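Dihydrodipicolinate synthase (Agrobacterium tumefaciens, PDB 3B4U) probably catalyses the aldolase-type condensation of pyruvate with aspartate semialdehyde in lysine biosynthesis. Local coordinates at residues G6-T12 and A209-N215; V138-P142 and D170-N174; L188-I192 and G206-I210; L198-R203 and M224-D230; F216-V221 and R233-L237. All blocks are in the same frame, centred on the assembly; numbering follows the deposited sequence.

Interaction 1: residues G6-T12 and A209-N215; sequences GLSAALT and AISGVAN
The amide of N215 takes over where the pairing of strands 6-10 and 208-211 runs out, bonding the backbone of 6-12 as a further strand residue would. Its ND2 donates to A10 O at 2.8 Å, almost straight (174°) and within the amide's own plane, although the donor stands well above the plane of that carbonyl. OD1 of N215 accepts from T12 N at 3.1 Å and, over a longer 3.3 Å, from T12 OG1; both donors approach from the same face of the amide plane. H29 gives OD1 a further bond. With CG of N215 anti to its own carbonyl carbon (chi1 -76°), ND2 also reaches back to G212 O, so partners at both ends of the amide fix its rotation.

Before this point the pairing is parallel. A209 N bonds G6 O, S8 N bonds A209 O and S211 N bonds S8 O; of these strand bonds only the last, A10 N to S211 O at 2.9 Å, comes from above the carbonyl plane. On one face L7 CD1 lies 4.0 Å from A214 CB; on the other, A10 CB touches I210 CG2 at 3.9 Å. Beyond the C-terminal ends of the two strands both chains turn away: A10 centres an inverse gamma turn, while S211 OG accepts from A214 N in an ST motif. The hydroxyl of S8 bonds S40 and T42 on the neighbouring strand.

In chain order these are the first and eighth strands of the sheet, and their parallel pairing is the closure that makes a TIM barrel a continuous cylinder.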
# COMPACT_ATOMS: atom_id res chain seq x y z
N GLY B 6 17.33 6.76 20.82
CA GLY B 6 17.45 8.21 20.86
C GLY B 6 16.44 8.90 19.94
O GLY B 6 15.30 8.47 19.80
N LEU B 7 16.89 9.99 19.35
CA LEU B 7 16.06 10.80 18.47
C LEU B 7 16.47 10.56 17.02
O LEU B 7 17.63 10.78 16.65
CB LEU B 7 16.21 12.30 18.80
CG LEU B 7 15.42 13.21 17.88
CD1 LEU B 7 13.91 12.88 17.89
CD2 LEU B 7 15.65 14.68 18.24
N SER B 8 15.51 10.19 16.20
CA SER B 8 15.71 10.13 14.77
C SER B 8 14.76 11.12 14.10
O SER B 8 13.59 11.15 14.44
CB SER B 8 15.45 8.70 14.29
OG SER B 8 15.89 8.52 12.95
N ALA B 9 15.23 11.90 13.12
CA ALA B 9 14.32 12.70 12.32
C ALA B 9 13.56 11.81 11.38
O ALA B 9 14.16 10.97 10.70
CB ALA B 9 15.07 13.74 11.52
N ALA B 10 12.24 11.97 11.31
CA ALA B 10 11.43 11.32 10.28
C ALA B 10 11.63 12.22 9.06
O ALA B 10 10.84 13.13 8.78
CB ALA B 10 9.95 11.25 10.71
N LEU B 11 12.72 12.02 8.33
CA LEU B 11 13.27 13.06 7.47
C LEU B 11 12.31 13.35 6.31
O LEU B 11 11.87 12.46 5.61
CB LEU B 11 14.63 12.62 6.90
CG LEU B 11 15.50 13.77 6.45
CD1 LEU B 11 16.12 14.50 7.63
CD2 LEU B 11 16.57 13.26 5.47
N THR B 12 12.07 14.63 6.07
CA THR B 12 11.33 15.07 4.89
C THR B 12 12.19 14.89 3.63
O THR B 12 13.41 15.00 3.66
CB THR B 12 10.91 16.53 5.09
OG1 THR B 12 12.01 17.31 5.59
CG2 THR B 12 9.76 16.64 6.08
N ALA B 209 12.22 8.39 19.73
CA ALA B 209 11.22 8.73 18.73
C ALA B 209 11.85 8.82 17.35
O ALA B 209 13.03 9.17 17.22
CB ALA B 209 10.56 10.10 19.07
N ILE B 210 11.02 8.54 16.37
CA ILE B 210 11.25 8.88 14.98
C ILE B 210 10.25 9.99 14.67
O ILE B 210 9.07 9.73 14.53
CB ILE B 210 11.07 7.67 14.04
CG1 ILE B 210 12.07 6.54 14.40
CG2 ILE B 210 11.22 8.10 12.59
CD1 ILE B 210 11.80 5.23 13.72
N SER B 211 10.73 11.22 14.65
CA SER B 211 9.87 12.39 14.83
C SER B 211 9.79 13.29 13.61
O SER B 211 10.81 13.74 13.11
CB SER B 211 10.41 13.20 16.00
OG SER B 211 9.84 14.51 16.04
N GLY B 212 8.58 13.64 13.20
CA GLY B 212 8.38 14.61 12.14
C GLY B 212 8.69 16.04 12.57
O GLY B 212 9.30 16.80 11.83
N VAL B 213 8.28 16.41 13.78
CA VAL B 213 8.55 17.74 14.29
C VAL B 213 10.04 17.99 14.43
O VAL B 213 10.48 19.12 14.32
CB VAL B 213 7.76 17.98 15.63
CG1 VAL B 213 8.21 19.25 16.31
CG2 VAL B 213 6.25 17.97 15.34
N ALA B 214 10.83 16.94 14.64
CA ALA B 214 12.27 17.06 14.74
C ALA B 214 12.93 17.52 13.44
O ALA B 214 14.10 17.87 13.47
CB ALA B 214 12.91 15.74 15.21
N ASN B 215 12.20 17.57 12.33
CA ASN B 215 12.74 18.20 11.12
C ASN B 215 12.92 19.71 11.28
O ASN B 215 13.70 20.30 10.53
CB ASN B 215 11.81 17.99 9.93
CG ASN B 215 11.89 16.59 9.36
OD1 ASN B 215 12.83 16.28 8.61
ND2 ASN B 215 10.91 15.78 9.66

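Interaction 2: residues V138-P142 and D170-N174; sequences VYNIP and DSSGN
N140 and D170 lie side by side and point the same way, each with CG anti to its backbone N (chi1 -174° and 180°), their amide and carboxylate planes turned 39° apart. That tilt shows in the bond between them: D170 OD1 lies close to the amide plane of N140, yet N140 ND2 comes to it from above the carboxylate plane, at 3.1 Å. Two donors from S172 share the same oxygen. S172 N closes an Asx turn on D170 OD1 at 3.0 Å, and S172 OG meets D170 OD1 on the syn side at 2.7 Å, close to the carboxylate plane. The other ends have partners too, N140 OD1 at L149 N and D170 OD2 at T178.

In the backbone, S171 N bonds N140 O at 2.8 Å, carrying the parallel pairing of the two strands one step into the loop. S171 CB packs 4.0 Å from I141 CG1. Its OG sits at the edge of the Y139 ring, in plane, where a water bridges it to Y139 OH; the phenol also bonds T46. I141 CG2 covers one face of that ring, 3.7 Å above its centre, and Y109 of the second subunit packs on both residues.

Three donors converge on D170 OD1, which is consistent with a carboxylate held charged and fixed in rotation, while the serine, tyrosine and water form a separate polar chain at the C-terminal ends of these barrel strands.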
# COMPACT_ATOMS: atom_id res chain seq x y z
N VAL B 138 9.24 -2.56 14.19
CA VAL B 138 7.95 -2.72 13.54
C VAL B 138 7.11 -1.47 13.76
O VAL B 138 7.11 -0.87 14.83
CB VAL B 138 7.25 -4.03 13.99
CG1 VAL B 138 8.07 -5.22 13.52
CG2 VAL B 138 6.97 -4.07 15.47
N TYR B 139 6.39 -1.08 12.72
CA TYR B 139 5.78 0.26 12.66
C TYR B 139 4.27 0.17 12.87
O TYR B 139 3.55 -0.35 12.02
CB TYR B 139 6.11 0.89 11.30
CG TYR B 139 5.85 2.36 11.13
CD1 TYR B 139 5.55 3.23 12.17
CD2 TYR B 139 5.95 2.90 9.84
CE1 TYR B 139 5.37 4.61 11.92
CE2 TYR B 139 5.82 4.25 9.61
CZ TYR B 139 5.54 5.09 10.66
OH TYR B 139 5.35 6.43 10.39
N ASN B 140 3.83 0.67 14.02
CA ASN B 140 2.43 0.67 14.39
C ASN B 140 1.83 2.06 14.15
O ASN B 140 1.94 2.95 14.99
CB ASN B 140 2.28 0.29 15.87
CG ASN B 140 0.84 0.13 16.28
OD1 ASN B 140 0.08 -0.51 15.58
ND2 ASN B 140 0.46 0.69 17.43
N ILE B 141 1.21 2.22 13.01
CA ILE B 141 0.62 3.50 12.61
C ILE B 141 -0.76 3.26 11.99
O ILE B 141 -1.01 3.52 10.81
CB ILE B 141 1.59 4.35 11.76
CG1 ILE B 141 1.01 5.76 11.56
CG2 ILE B 141 2.00 3.66 10.46
CD1 ILE B 141 1.99 6.74 10.98
N PRO B 142 -1.69 2.76 12.81
CA PRO B 142 -2.98 2.34 12.26
C PRO B 142 -3.80 3.46 11.62
O PRO B 142 -4.62 3.19 10.77
CB PRO B 142 -3.69 1.73 13.48
CG PRO B 142 -2.97 2.27 14.65
CD PRO B 142 -1.56 2.42 14.24
N ASP B 170 5.61 3.13 17.91
CA ASP B 170 4.22 3.17 18.23
C ASP B 170 3.70 4.56 17.99
O ASP B 170 3.89 5.46 18.81
CB ASP B 170 4.00 2.76 19.70
CG ASP B 170 2.55 2.80 20.08
OD1 ASP B 170 1.69 2.92 19.19
OD2 ASP B 170 2.28 2.70 21.29
N SER B 171 3.04 4.71 16.86
CA SER B 171 2.41 5.96 16.45
C SER B 171 0.89 5.84 16.58
O SER B 171 0.16 6.52 15.90
CB SER B 171 2.84 6.33 15.04
OG SER B 171 4.22 6.61 15.08
N SER B 172 0.42 4.99 17.46
CA SER B 172 -1.02 4.84 17.66
C SER B 172 -1.69 6.02 18.35
O SER B 172 -2.89 6.20 18.21
CB SER B 172 -1.33 3.60 18.50
OG SER B 172 -0.83 3.72 19.80
N GLY B 173 -0.96 6.77 19.16
CA GLY B 173 -1.58 7.78 19.99
C GLY B 173 -2.55 7.18 21.01
O GLY B 173 -3.41 7.87 21.50
N ASN B 174 -2.36 5.92 21.38
CA ASN B 174 -3.24 5.19 22.29
C ASN B 174 -2.42 4.79 23.49
O ASN B 174 -1.75 3.77 23.49
CB ASN B 174 -3.78 3.98 21.54
CG ASN B 174 -4.75 3.17 22.32
OD1 ASN B 174 -4.87 3.34 23.52
ND2 ASN B 174 -5.44 2.23 21.65
O HOH W 1 4.89 7.93 12.64

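Interaction 3: residues L188-I192 and G206-I210; sequences LAILI and GQGAI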
# COMPACT_ATOMS: atom_id res chain seq x y z
N LEU B 188 12.68 -3.94 24.57
CA LEU B 188 12.90 -3.51 23.20
C LEU B 188 12.97 -2.00 23.19
O LEU B 188 12.69 -1.33 24.16
CB LEU B 188 11.76 -3.98 22.32
CG LEU B 188 11.53 -5.49 22.27
CD1 LEU B 188 10.39 -5.76 21.26
CD2 LEU B 188 12.82 -6.22 21.97
N ALA B 189 13.31 -1.45 22.03
CA ALA B 189 13.30 0.01 21.82
C ALA B 189 11.84 0.41 21.48
O ALA B 189 11.38 0.23 20.35
CB ALA B 189 14.25 0.39 20.71
N ILE B 190 11.13 0.94 22.47
CA ILE B 190 9.75 1.40 22.27
C ILE B 190 9.83 2.88 22.00
O ILE B 190 10.24 3.66 22.85
CB ILE B 190 8.86 1.08 23.47
CG1 ILE B 190 8.89 -0.42 23.80
CG2 ILE B 190 7.46 1.60 23.22
CD1 ILE B 190 8.50 -1.33 22.66
N LEU B 191 9.47 3.26 20.79
CA LEU B 191 9.58 4.61 20.27
C LEU B 191 8.15 5.16 20.14
O LEU B 191 7.24 4.44 19.77
CB LEU B 191 10.30 4.59 18.92
CG LEU B 191 11.60 3.81 18.89
CD1 LEU B 191 12.19 3.84 17.47
CD2 LEU B 191 12.60 4.32 19.90
N ILE B 192 7.95 6.43 20.47
CA ILE B 192 6.58 6.96 20.68
C ILE B 192 6.33 8.11 19.74
O ILE B 192 7.00 9.13 19.76
CB ILE B 192 6.38 7.36 22.16
CG1 ILE B 192 6.49 6.12 23.03
CG2 ILE B 192 5.03 8.08 22.33
CD1 ILE B 192 6.58 6.46 24.52
N GLY B 206 10.85 4.34 27.62
CA GLY B 206 10.90 4.48 26.18
C GLY B 206 12.24 4.94 25.68
O GLY B 206 12.90 5.74 26.32
N GLN B 207 12.64 4.46 24.51
CA GLN B 207 13.96 4.72 23.96
C GLN B 207 14.05 5.87 22.99
O GLN B 207 15.13 6.12 22.46
CB GLN B 207 14.55 3.46 23.32
CG GLN B 207 15.11 2.48 24.30
CD GLN B 207 16.01 1.45 23.64
OE1 GLN B 207 16.72 1.74 22.69
NE2 GLN B 207 15.96 0.22 24.15
N GLY B 208 12.96 6.59 22.76
CA GLY B 208 13.00 7.78 21.95
C GLY B 208 11.89 7.87 20.92
O GLY B 208 10.74 7.55 21.20
N ALA B 209 12.22 8.39 19.73
CA ALA B 209 11.22 8.73 18.73
C ALA B 209 11.85 8.82 17.35
O ALA B 209 13.03 9.17 17.22
CB ALA B 209 10.56 10.10 19.07
N ILE B 210 11.02 8.54 16.37
CA ILE B 210 11.25 8.88 14.98
C ILE B 210 10.25 9.99 14.67
O ILE B 210 9.07 9.73 14.53
CB ILE B 210 11.07 7.67 14.04
CG1 ILE B 210 12.07 6.54 14.40
CG2 ILE B 210 11.22 8.10 12.59
CD1 ILE B 210 11.80 5.23 13.72
O HOH W 2 14.83 -0.63 26.63
O HOH W 3 10.10 6.37 23.71
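Strands 189-192 and 208-211, the seventh and eighth of the parallel barrel, come together here at a splayed angle of 61° between their short axes, and few direct bonds join them. Q207 N donates to I190 O at 3.0 Å, tilted 31° from the carbonyl plane. Further on, I192 N reaches G208 O at 3.1 Å, this time in the carbonyl plane. Between these two bonds a water is inserted: it donates to I190 O and accepts from G208 N at 3.0 Å, bridging amide and carbonyl where the backbones stand too far apart to bond directly (4.0 Å from I190 O to G208 N).

The segments are the two strands of a beta-alpha-beta crossover, with helix 195-203 as the connection, and that helix packs L198 against I192 and A209. On the barrel's inner side, L191 CD1 meets I210 CD1 at 4.0 Å, the two side chains crossing obliquely beside F5. The other branch, L191 CD2, turns to the backbone and lies 3.7 Å from Q207 C.

At the start of the pair, Q207 stretches its chain alongside A189. Having CG anti to the carbonyl carbon (chi1 -78°) lays the amide over that small residue, with Q207 OE1 3.4 Å from A189 CB. The same oxygen accepts from F5 N, while NE2 donates to a second water that bonds L188 O only weakly.

Interaction 4: residues L198-R203 and M224-D230; sequences LARGVR and MAVDGKD
R203 reaches from helix 195-203 to the loop 226-230. Its CB points neither at that loop nor away from it. R203 CG, set anti to the carbonyl carbon (chi1 -68°), and R203 CD both pass 3.5 Å from G228 O. The chain then turns at chi3 (-64°), which swings the guanidinium back across its own helix, so that A199 O and R200 CA lie over one face, off its centre. At the tip, R203 NH1 donates to G228 O at 2.8 Å and to D230 OD1 at 2.9 Å, both acceptors within the guanidinium plane. R203 NH2 adds a bond of 3.1 Å to D230 OD1. The salt bridge is therefore end-on to a single oxygen, with guanidinium and carboxylate planes 60° apart and both nitrogens on one face of the carboxylate. A water that accepts from R200 N also lies by D230 OD1.

Deeper in, the contact is van der Waals packing, partly of methyls against backbone. A199 CB packs against the backbone of 228-229, and V202 CG1 rests 3.6 Å from G228 CA, a close approach at a residue of positive phi. V202 CG2 lies 3.3 Å from A225 O, while L198 CD2 crosses to M224 CB at 3.8 Å.

Helices 195-203 and 218-225 are thus joined as neighbours on the outside of the barrel, over strand 208-211: L198 and A225 both pack on A209 of that strand, and the salt bridge lies on the solvent-exposed side.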
# COMPACT_ATOMS: atom_id res chain seq x y z
N LEU B 198 5.27 11.34 24.64
CA LEU B 198 6.67 11.02 24.38
C LEU B 198 7.54 11.12 25.62
O LEU B 198 8.18 10.17 26.02
CB LEU B 198 7.19 11.90 23.26
CG LEU B 198 8.70 11.78 22.95
CD1 LEU B 198 9.09 10.36 22.64
CD2 LEU B 198 9.00 12.75 21.80
N ALA B 199 7.53 12.28 26.28
CA ALA B 199 8.39 12.43 27.46
C ALA B 199 7.92 11.51 28.59
O ALA B 199 8.72 10.88 29.25
CB ALA B 199 8.46 13.91 27.91
N ARG B 200 6.60 11.42 28.77
CA ARG B 200 6.00 10.51 29.75
C ARG B 200 6.46 9.08 29.55
O ARG B 200 6.84 8.38 30.48
CB ARG B 200 4.48 10.57 29.58
CG ARG B 200 3.66 9.79 30.56
CD ARG B 200 2.22 9.77 30.07
NE ARG B 200 1.30 9.21 31.04
CZ ARG B 200 0.00 9.05 30.81
NH1 ARG B 200 -0.80 8.57 31.75
NH2 ARG B 200 -0.50 9.39 29.63
N GLY B 201 6.50 8.66 28.30
CA GLY B 201 6.92 7.32 27.96
C GLY B 201 8.41 7.10 28.11
O GLY B 201 8.83 6.05 28.58
N VAL B 202 9.21 8.10 27.78
CA VAL B 202 10.65 8.05 28.00
C VAL B 202 10.93 7.88 29.50
O VAL B 202 11.79 7.11 29.89
CB VAL B 202 11.34 9.28 27.39
CG1 VAL B 202 12.78 9.44 27.86
CG2 VAL B 202 11.27 9.19 25.85
N ARG B 203 10.18 8.59 30.35
CA ARG B 203 10.35 8.45 31.79
C ARG B 203 10.01 7.04 32.28
O ARG B 203 10.45 6.65 33.36
CB ARG B 203 9.58 9.53 32.52
CG ARG B 203 10.15 10.92 32.30
CD ARG B 203 9.56 11.98 33.23
NE ARG B 203 8.13 12.21 33.04
CZ ARG B 203 7.60 13.10 32.20
NH1 ARG B 203 8.36 13.85 31.43
NH2 ARG B 203 6.29 13.25 32.12
N MET B 224 12.59 16.01 24.86
CA MET B 224 11.50 15.09 25.15
C MET B 224 11.92 13.62 24.94
O MET B 224 11.76 12.78 25.82
CB MET B 224 10.30 15.39 24.25
CG MET B 224 9.77 16.82 24.35
SD MET B 224 8.61 17.33 22.93
CE MET B 224 7.09 16.50 23.55
N ALA B 225 12.47 13.33 23.76
CA ALA B 225 12.72 11.97 23.29
C ALA B 225 13.90 11.34 23.99
O ALA B 225 13.93 10.12 24.16
CB ALA B 225 12.97 11.98 21.77
N VAL B 226 14.91 12.15 24.35
CA VAL B 226 16.13 11.64 24.96
C VAL B 226 16.12 11.96 26.44
O VAL B 226 16.38 11.07 27.27
CB VAL B 226 17.39 12.20 24.25
CG1 VAL B 226 18.68 11.75 24.97
CG2 VAL B 226 17.38 11.75 22.81
N ASP B 227 15.84 13.21 26.81
CA ASP B 227 15.96 13.65 28.20
C ASP B 227 14.69 13.46 29.02
O ASP B 227 14.72 13.64 30.23
CB ASP B 227 16.42 15.10 28.26
CG ASP B 227 17.74 15.35 27.59
OD1 ASP B 227 18.53 14.40 27.40
OD2 ASP B 227 17.97 16.52 27.24
N GLY B 228 13.58 13.08 28.39
CA GLY B 228 12.35 12.82 29.11
C GLY B 228 11.72 14.04 29.75
O GLY B 228 11.09 13.92 30.80
N LYS B 229 11.88 15.20 29.14
CA LYS B 229 11.30 16.44 29.64
C LYS B 229 10.10 16.83 28.79
O LYS B 229 10.18 16.89 27.57
CB LYS B 229 12.35 17.55 29.59
CG LYS B 229 13.60 17.29 30.35
CD LYS B 229 13.39 17.04 31.79
CE LYS B 229 14.74 17.06 32.51
NZ LYS B 229 14.76 16.17 33.69
N ASP B 230 9.01 17.15 29.45
CA ASP B 230 7.82 17.63 28.76
C ASP B 230 8.10 18.93 28.02
O ASP B 230 8.97 19.73 28.42
CB ASP B 230 6.68 17.93 29.75
CG ASP B 230 6.12 16.72 30.45
OD1 ASP B 230 6.42 15.57 30.09
OD2 ASP B 230 5.29 16.97 31.36
O HOH W 4 4.89 13.81 28.49

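Interaction 5: residues F216-V221 and R233-L237; sequences FLTQEV and RIVDL
L217 and I234 make the tight centre of this contact, their CD1 atoms 3.6 Å apart as the two side chains slide past each other in opposite directions. L237 reaches toward L217 tip to tip, its CD2 4.0 Å from L217 CD1. The same CD2 of L237 lies 3.8 Å from F216 CE1, in the plane of the ring and at its edge. F216 gets there through a chi1 of 63°, which places CG between its backbone N and carbonyl carbon. I234 CD1 also touches E220 CB at 4.0 Å, linking the buried group to the polar edge of the contact.

These residues join the start of helix 218-225, for which L217 is the N-cap residue, to helix 232-240, which follows it in the chain, on the outside of the TIM barrel. F285 and F289 of helix 275-289 close over L217, and V250 and L253 of helix 246-258 lie against F216.

Toward solvent the fit is looser and charge replaces apolar contact. E220 bends at chi2 and R233 at chi3, and their carboxylate and guanidinium planes are 51° apart. OE2 of E220 stays 4.6 Å from R233 NH2, well out of the guanidinium plane, so the opposite charges are near without a direct bond. A water mediates instead: it donates to E220 OE2 at 2.7 Å and accepts from R233 NH2 at 3.0 Å. D231 holds R233 NH2 in a salt bridge from outside the pair.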
# COMPACT_ATOMS: atom_id res chain seq x y z
N PHE B 216 12.24 20.34 12.24
CA PHE B 216 12.29 21.80 12.37
C PHE B 216 12.37 22.31 13.79
O PHE B 216 12.57 23.51 13.94
CB PHE B 216 11.15 22.47 11.57
CG PHE B 216 9.79 22.10 12.05
CD1 PHE B 216 9.19 22.82 13.08
CD2 PHE B 216 9.09 21.06 11.50
CE1 PHE B 216 7.95 22.48 13.56
CE2 PHE B 216 7.85 20.71 11.99
CZ PHE B 216 7.28 21.43 13.02
N LEU B 217 12.24 21.45 14.80
CA LEU B 217 12.42 21.81 16.22
C LEU B 217 13.27 20.71 16.86
O LEU B 217 12.85 20.02 17.81
CB LEU B 217 11.10 22.01 16.94
CG LEU B 217 10.35 23.30 16.62
CD1 LEU B 217 8.89 23.19 17.13
CD2 LEU B 217 11.05 24.51 17.24
N THR B 218 14.44 20.46 16.31
CA THR B 218 15.23 19.30 16.71
C THR B 218 15.59 19.30 18.19
O THR B 218 15.37 18.29 18.88
CB THR B 218 16.50 19.17 15.87
OG1 THR B 218 16.17 19.22 14.47
CG2 THR B 218 17.17 17.86 16.19
N GLN B 219 16.16 20.41 18.67
CA GLN B 219 16.55 20.46 20.08
C GLN B 219 15.37 20.28 21.02
O GLN B 219 15.48 19.61 22.05
CB GLN B 219 17.28 21.77 20.37
CG GLN B 219 18.74 21.72 20.04
CD GLN B 219 19.49 20.85 21.03
OE1 GLN B 219 19.48 21.14 22.24
NE2 GLN B 219 20.17 19.82 20.56
N GLU B 220 14.25 20.86 20.66
CA GLU B 220 13.08 20.78 21.52
C GLU B 220 12.56 19.34 21.61
O GLU B 220 12.20 18.84 22.68
CB GLU B 220 11.96 21.71 21.01
CG GLU B 220 12.26 23.19 21.15
CD GLU B 220 13.17 23.79 20.10
OE1 GLU B 220 13.61 23.10 19.16
OE2 GLU B 220 13.45 25.00 20.24
N VAL B 221 12.53 18.64 20.49
CA VAL B 221 12.12 17.24 20.50
C VAL B 221 13.16 16.39 21.22
O VAL B 221 12.79 15.45 21.91
CB VAL B 221 11.79 16.71 19.09
CG1 VAL B 221 11.37 15.25 19.17
CG2 VAL B 221 10.66 17.54 18.44
N ARG B 233 4.61 23.27 24.58
CA ARG B 233 4.53 24.02 23.33
C ARG B 233 4.45 23.08 22.12
O ARG B 233 3.77 23.35 21.16
CB ARG B 233 5.76 24.90 23.14
CG ARG B 233 6.00 25.95 24.22
CD ARG B 233 7.32 26.63 23.99
NE ARG B 233 8.42 25.66 24.09
CZ ARG B 233 9.68 25.91 23.74
NH1 ARG B 233 10.06 27.11 23.36
NH2 ARG B 233 10.57 24.93 23.81
N ILE B 234 5.19 21.97 22.17
CA ILE B 234 5.20 21.00 21.08
C ILE B 234 3.84 20.31 20.99
O ILE B 234 3.28 20.11 19.92
CB ILE B 234 6.33 19.97 21.32
CG1 ILE B 234 7.70 20.65 21.23
CG2 ILE B 234 6.23 18.78 20.33
CD1 ILE B 234 8.18 20.98 19.82
N VAL B 235 3.27 19.94 22.14
CA VAL B 235 1.94 19.33 22.18
C VAL B 235 0.92 20.28 21.55
O VAL B 235 0.12 19.89 20.70
CB VAL B 235 1.56 18.96 23.63
CG1 VAL B 235 0.10 18.46 23.69
CG2 VAL B 235 2.54 17.94 24.17
N ASP B 236 0.98 21.54 21.95
CA ASP B 236 0.07 22.54 21.41
C ASP B 236 0.25 22.73 19.90
O ASP B 236 -0.71 22.83 19.17
CB ASP B 236 0.26 23.89 22.09
CG ASP B 236 -0.30 23.96 23.50
OD1 ASP B 236 -0.98 23.04 23.99
OD2 ASP B 236 -0.04 25.02 24.11
N LEU B 237 1.50 22.77 19.44
CA LEU B 237 1.74 22.93 18.02
C LEU B 237 1.08 21.80 17.24
O LEU B 237 0.44 22.05 16.22
CB LEU B 237 3.23 22.97 17.72
CG LEU B 237 3.58 23.13 16.24
CD1 LEU B 237 3.06 24.48 15.73
CD2 LEU B 237 5.05 22.98 16.04
O HOH W 5 12.94 26.31 22.57

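Starting from the N terminus, strand 6-10 waits for almost two hundred residues before interaction 1 pairs it with strand 208-211, closing the largest loop and the barrel itself. Nested within that loop, interaction 2 joins the ends of strands 136-140 and 165-170. Interaction 3 follows it in series, and D170 N to L191 O probably bonds the two; its second segment shares A209 and I210 with interaction 1. Interaction 4 crosses both 1 and 3, laying helix 195-203 against helix 218-225. Interaction 5 opens after interaction 1 has closed and crosses interaction 4, which meets it through M224 and I234, tying helix 232-240 to the barrel's outer layer.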